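Local structure of L-aspartate semialdehyde sulfurtransferase (Methanocaldococcus jannaschii, 3KPB) at residues A[1-13]-A[105-117]. The protein probably works with MJ0099 to make homocysteine from sulfide and aspartate semialdehyde, and through its C-terminal CBS domain pair, the part described here, binds S-adenosylmethionine and methylthioadenosine. Numbering follows the deposited sequence.
Sequences TLVKDILSKPPIT and VVGIVTSEDISRL
Ile6, Leu7 and Val3 press against Val109, Ile114 and Leu117, and illustrate how the start of one CBS motif can be fastened to the end of the next by methyl groups and water. Ile6 CD1 lies 3.7 Å from Leu117 CD1, and Ile6 CG2 touches the same methyl; the CG1 branch of Ile6 stands between its backbone N and carbonyl carbon (chi1 75°), which carries CD1 on to Ile114 CD1. Leu7 crosses Val109 at about a right angle, with CD1 3.8 Å from Val109 CG2, a methyl that also receives Val3 CG1. Further along, the Pro11 ring rests by its CG against Val105 O and by its CB against Gly107 CA (3.9 Å), while Thr13 CG2 and Val105 CG1 meet tip to tip.

Polar groups are joined through solvent. One water donates to both Lys9 O (2.7 Å) and Val106 O (2.8 Å), and a second accepts from Ile108 N and donates only weakly to Lys9 O. A third takes a hydrogen bond from Lys9 NZ and gives one to Asp113 OD1 (2.7 Å), whose carboxylate also forms a salt bridge with Arg116 NH2. The other oxygen, OD2, accepts from Thr110 N, which comes from above the carboxylate plane; with Asp113 N bonded to Thr110 OG1 this makes a capping box that fixes the acid at the helix start. Ser8, Ile12 and the run Thr110 to Asp113 belong to the methylthioadenosine site, so both segments contribute residues to it.

The strand under Pro11 is itself irregular: Val106 and Gly107 both face Val98, a classic beta bulge. Strand 105-110 is outermost in its sheet within the chain, antiparallel to 95-99; Val3 and Ile114 pack on helix 81-91, and Thr13 and Val105 reach strand 35-38 of the first CBS motif.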
loop_
_atom_site.group_PDB
_atom_site.type_symbol
_atom_site.label_atom_id
_atom_site.label_comp_id
_atom_site.label_asym_id
_atom_site.label_seq_id
_atom_site.Cartn_x
_atom_site.Cartn_y
_atom_site.Cartn_z
ATOM N N THR A 1 5.753 -11.626 -25.688
ATOM C CA THR A 1 4.648 -11.218 -24.773
ATOM C C THR A 1 4.508 -9.701 -24.775
ATOM O O THR A 1 5.259 -9.007 -24.085
ATOM C CB THR A 1 4.915 -11.672 -23.314
ATOM O OG1 THR A 1 6.011 -12.619 -23.275
ATOM C CG2 THR A 1 3.664 -12.301 -22.706
ATOM N N LEU A 2 3.567 -9.174 -25.554
ATOM C CA LEU A 2 3.277 -7.744 -25.490
ATOM C C LEU A 2 2.288 -7.459 -24.355
ATOM O O LEU A 2 1.770 -8.386 -23.726
ATOM C CB LEU A 2 2.769 -7.206 -26.839
ATOM C CG LEU A 2 3.702 -7.241 -28.061
ATOM C CD1 LEU A 2 3.046 -6.525 -29.240
ATOM C CD2 LEU A 2 5.080 -6.637 -27.769
ATOM N N VAL A 3 2.039 -6.177 -24.092
ATOM C CA VAL A 3 1.103 -5.759 -23.044
ATOM C C VAL A 3 -0.361 -5.858 -23.493
ATOM O O VAL A 3 -1.177 -6.469 -22.798
ATOM C CB VAL A 3 1.422 -4.328 -22.523
ATOM C CG1 VAL A 3 0.247 -3.745 -21.749
ATOM C CG2 VAL A 3 2.656 -4.349 -21.645
ATOM N N LYS A 4 -0.680 -5.263 -24.649
ATOM C CA LYS A 4 -2.065 -5.199 -25.171
ATOM C C LYS A 4 -2.698 -6.591 -25.243
ATOM O O LYS A 4 -3.924 -6.750 -25.272
ATOM C CB LYS A 4 -2.100 -4.506 -26.546
ATOM C CG LYS A 4 -1.608 -5.341 -27.744
ATOM C CD LYS A 4 -1.139 -4.472 -28.932
ATOM C CE LYS A 4 -2.327 -3.668 -29.584
ATOM N NZ LYS A 4 -2.751 -2.480 -28.728
ATOM N N ASP A 5 -1.805 -7.579 -25.257
ATOM C CA ASP A 5 -2.088 -9.010 -25.269
ATOM C C ASP A 5 -2.629 -9.545 -23.951
ATOM O O ASP A 5 -3.566 -10.383 -23.937
ATOM C CB ASP A 5 -0.778 -9.766 -25.499
ATOM C CG ASP A 5 -0.424 -9.932 -26.959
ATOM O OD1 ASP A 5 0.524 -10.713 -27.237
ATOM O OD2 ASP A 5 -1.070 -9.307 -27.830
ATOM N N ILE A 6 -2.023 -9.108 -22.848
ATOM C CA ILE A 6 -2.271 -9.708 -21.535
ATOM C C ILE A 6 -3.348 -8.976 -20.740
ATOM O O ILE A 6 -3.701 -9.383 -19.628
ATOM C CB ILE A 6 -0.977 -9.811 -20.694
ATOM C CG1 ILE A 6 -0.576 -8.432 -20.138
ATOM C CG2 ILE A 6 0.146 -10.442 -21.522
ATOM C CD1 ILE A 6 0.254 -8.499 -18.863
ATOM N N LEU A 7 -3.859 -7.893 -21.319
ATOM C CA LEU A 7 -4.965 -7.153 -20.734
ATOM C C LEU A 7 -6.229 -8.000 -20.770
ATOM O O LEU A 7 -6.599 -8.534 -21.818
ATOM C CB LEU A 7 -5.170 -5.842 -21.489
ATOM C CG LEU A 7 -4.537 -4.556 -20.936
ATOM C CD1 LEU A 7 -3.331 -4.800 -19.989
ATOM C CD2 LEU A 7 -4.150 -3.628 -22.070
ATOM N N SER A 8 -6.891 -8.115 -19.623
ATOM C CA SER A 8 -7.984 -9.066 -19.463
ATOM C C SER A 8 -9.326 -8.420 -19.122
ATOM O O SER A 8 -10.370 -9.071 -19.192
ATOM C CB SER A 8 -7.619 -10.087 -18.385
ATOM O OG SER A 8 -7.436 -9.445 -17.129
ATOM N N LYS A 9 -9.301 -7.141 -18.766
ATOM C CA LYS A 9 -10.478 -6.480 -18.216
ATOM C C LYS A 9 -10.460 -4.997 -18.562
ATOM O O LYS A 9 -9.402 -4.472 -18.929
ATOM C CB LYS A 9 -10.493 -6.663 -16.699
ATOM C CG LYS A 9 -9.266 -6.090 -16.012
ATOM C CD LYS A 9 -9.170 -6.586 -14.598
ATOM C CE LYS A 9 -8.018 -5.946 -13.860
ATOM N NZ LYS A 9 -7.852 -6.576 -12.505
ATOM N N PRO A 10 -11.621 -4.312 -18.443
ATOM C CA PRO A 10 -11.681 -2.887 -18.765
ATOM C C PRO A 10 -10.834 -2.036 -17.820
ATOM O O PRO A 10 -10.579 -2.450 -16.686
ATOM C CB PRO A 10 -13.165 -2.543 -18.572
ATOM C CG PRO A 10 -13.879 -3.838 -18.663
ATOM C CD PRO A 10 -12.947 -4.829 -18.053
ATOM N N PRO A 11 -10.392 -0.854 -18.285
ATOM C CA PRO A 11 -9.706 0.067 -17.391
ATOM C C PRO A 11 -10.687 0.660 -16.377
ATOM O O PRO A 11 -11.872 0.808 -16.678
ATOM C CB PRO A 11 -9.174 1.149 -18.336
ATOM C CG PRO A 11 -10.086 1.128 -19.503
ATOM C CD PRO A 11 -10.643 -0.263 -19.619
ATOM N N ILE A 12 -10.202 0.956 -15.176
ATOM C CA ILE A 12 -10.991 1.686 -14.189
ATOM C C ILE A 12 -10.234 2.976 -13.906
ATOM O O ILE A 12 -9.091 2.945 -13.436
ATOM C CB ILE A 12 -11.231 0.875 -12.892
ATOM C CG1 ILE A 12 -12.091 -0.358 -13.196
ATOM C CG2 ILE A 12 -11.901 1.755 -11.828
ATOM C CD1 ILE A 12 -12.111 -1.396 -12.103
ATOM N N THR A 13 -10.871 4.106 -14.213
ATOM C CA THR A 13 -10.255 5.423 -14.060
ATOM C C THR A 13 -11.198 6.350 -13.296
ATOM O O THR A 13 -12.363 6.011 -13.063
ATOM C CB THR A 13 -9.921 6.063 -15.431
ATOM O OG1 THR A 13 -11.132 6.277 -16.167
ATOM C CG2 THR A 13 -8.982 5.173 -16.244
ATOM N N VAL A 105 -6.226 5.879 -21.538
ATOM C CA VAL A 105 -5.880 4.749 -20.679
ATOM C C VAL A 105 -6.591 3.495 -21.181
ATOM O O VAL A 105 -7.821 3.427 -21.168
ATOM C CB VAL A 105 -6.225 5.034 -19.187
ATOM C CG1 VAL A 105 -5.932 3.815 -18.319
ATOM C CG2 VAL A 105 -5.449 6.252 -18.673
ATOM N N VAL A 106 -5.825 2.502 -21.628
ATOM C CA VAL A 106 -6.438 1.301 -22.201
ATOM C C VAL A 106 -6.530 0.154 -21.190
ATOM O O VAL A 106 -7.276 -0.809 -21.394
ATOM C CB VAL A 106 -5.747 0.845 -23.519
ATOM C CG1 VAL A 106 -5.953 1.888 -24.621
ATOM C CG2 VAL A 106 -4.269 0.574 -23.297
ATOM N N GLY A 107 -5.762 0.263 -20.108
ATOM C CA GLY A 107 -5.796 -0.723 -19.036
ATOM C C GLY A 107 -4.750 -0.441 -17.981
ATOM O O GLY A 107 -4.172 0.650 -17.939
ATOM N N ILE A 108 -4.514 -1.427 -17.123
ATOM C CA ILE A 108 -3.458 -1.349 -16.125
ATOM C C ILE A 108 -2.834 -2.726 -15.927
ATOM O O ILE A 108 -3.521 -3.751 -15.992
ATOM C CB ILE A 108 -3.958 -0.748 -14.782
ATOM C CG1 ILE A 108 -2.789 -0.561 -13.807
ATOM C CG2 ILE A 108 -5.063 -1.613 -14.165
ATOM C CD1 ILE A 108 -2.965 0.589 -12.849
ATOM N N VAL A 109 -1.521 -2.729 -15.717
ATOM C CA VAL A 109 -0.760 -3.942 -15.448
ATOM C C VAL A 109 -0.169 -3.885 -14.038
ATOM O O VAL A 109 0.486 -2.910 -13.672
ATOM C CB VAL A 109 0.365 -4.144 -16.499
ATOM C CG1 VAL A 109 1.309 -5.264 -16.090
ATOM C CG2 VAL A 109 -0.238 -4.448 -17.862
ATOM N N THR A 110 -0.404 -4.933 -13.256
ATOM C CA THR A 110 0.144 -5.012 -11.909
ATOM C C THR A 110 1.266 -6.048 -11.806
ATOM O O THR A 110 1.446 -6.879 -12.703
ATOM C CB THR A 110 -0.953 -5.303 -10.855
ATOM O OG1 THR A 110 -1.421 -6.649 -11.000
ATOM C CG2 THR A 110 -2.130 -4.337 -11.009
ATOM N N SER A 111 2.005 -5.978 -10.699
ATOM C CA SER A 111 3.087 -6.911 -10.381
ATOM C C SER A 111 2.552 -8.286 -9.987
ATOM O O SER A 111 3.325 -9.238 -9.857
ATOM C CB SER A 111 3.955 -6.348 -9.251
ATOM O OG SER A 111 3.198 -6.161 -8.067
ATOM N N GLU A 112 1.239 -8.375 -9.775
ATOM C CA GLU A 112 0.580 -9.662 -9.570
ATOM C C GLU A 112 0.196 -10.235 -10.926
ATOM O O GLU A 112 0.306 -11.443 -11.146
ATOM C CB GLU A 112 -0.654 -9.530 -8.673
ATOM C CG GLU A 112 -0.346 -9.232 -7.207
ATOM C CD GLU A 112 -0.397 -7.748 -6.866
ATOM O OE1 GLU A 112 -0.791 -7.424 -5.724
ATOM O OE2 GLU A 112 -0.049 -6.907 -7.726
ATOM N N ASP A 113 -0.247 -9.359 -11.832
ATOM C CA ASP A 113 -0.530 -9.742 -13.216
ATOM C C ASP A 113 0.733 -10.352 -13.837
ATOM O O ASP A 113 0.663 -11.368 -14.538
ATOM C CB ASP A 113 -1.001 -8.536 -14.047
ATOM C CG ASP A 113 -2.388 -8.027 -13.648
ATOM O OD1 ASP A 113 -3.187 -8.792 -13.064
ATOM O OD2 ASP A 113 -2.679 -6.846 -13.936
ATOM N N ILE A 114 1.879 -9.732 -13.544
ATOM C CA ILE A 114 3.207 -10.194 -13.983
ATOM C C ILE A 114 3.667 -11.469 -13.252
ATOM O O ILE A 114 4.158 -12.407 -13.890
ATOM C CB ILE A 114 4.288 -9.060 -13.840
ATOM C CG1 ILE A 114 4.037 -7.893 -14.818
ATOM C CG2 ILE A 114 5.709 -9.612 -13.991
ATOM C CD1 ILE A 114 3.388 -8.302 -16.172
ATOM N N SER A 115 3.513 -11.484 -11.922
ATOM C CA SER A 115 3.829 -12.652 -11.091
ATOM C C SER A 115 3.280 -13.942 -11.695
ATOM O O SER A 115 3.888 -15.008 -11.576
ATOM C CB SER A 115 3.261 -12.464 -9.679
ATOM O OG SER A 115 3.672 -13.561 -8.823
ATOM N N ARG A 116 2.113 -13.834 -12.329
ATOM C CA ARG A 116 1.485 -14.970 -12.989
ATOM C C ARG A 116 2.268 -15.404 -14.215
ATOM O O ARG A 116 2.547 -16.592 -14.393
ATOM C CB ARG A 116 0.064 -14.624 -13.406
ATOM C CG ARG A 116 -0.981 -14.977 -12.383
ATOM C CD ARG A 116 -2.353 -14.916 -13.015
ATOM N NE ARG A 116 -2.924 -13.571 -12.952
ATOM C CZ ARG A 116 -2.823 -12.644 -13.904
ATOM N NH1 ARG A 116 -2.165 -12.886 -15.038
ATOM N NH2 ARG A 116 -3.391 -11.459 -13.716
ATOM N N LEU A 117 2.624 -14.430 -15.051
ATOM C CA LEU A 117 3.307 -14.691 -16.320
ATOM C C LEU A 117 4.741 -15.227 -16.174
ATOM O O LEU A 117 5.321 -15.713 -17.148
ATOM C CB LEU A 117 3.269 -13.450 -17.220
ATOM C CG LEU A 117 1.902 -13.047 -17.792
ATOM C CD1 LEU A 117 2.036 -11.761 -18.586
ATOM C CD2 LEU A 117 1.290 -14.151 -18.661
HETATM O O HOH W 1 -5.690 -10.482 -14.544
HETATM O O HOH W 2 -6.554 -3.527 -17.229
HETATM O O HOH W 3 -5.284 -7.709 -11.698
HETATM O O HOH W 4 -7.728 -3.464 -20.792
#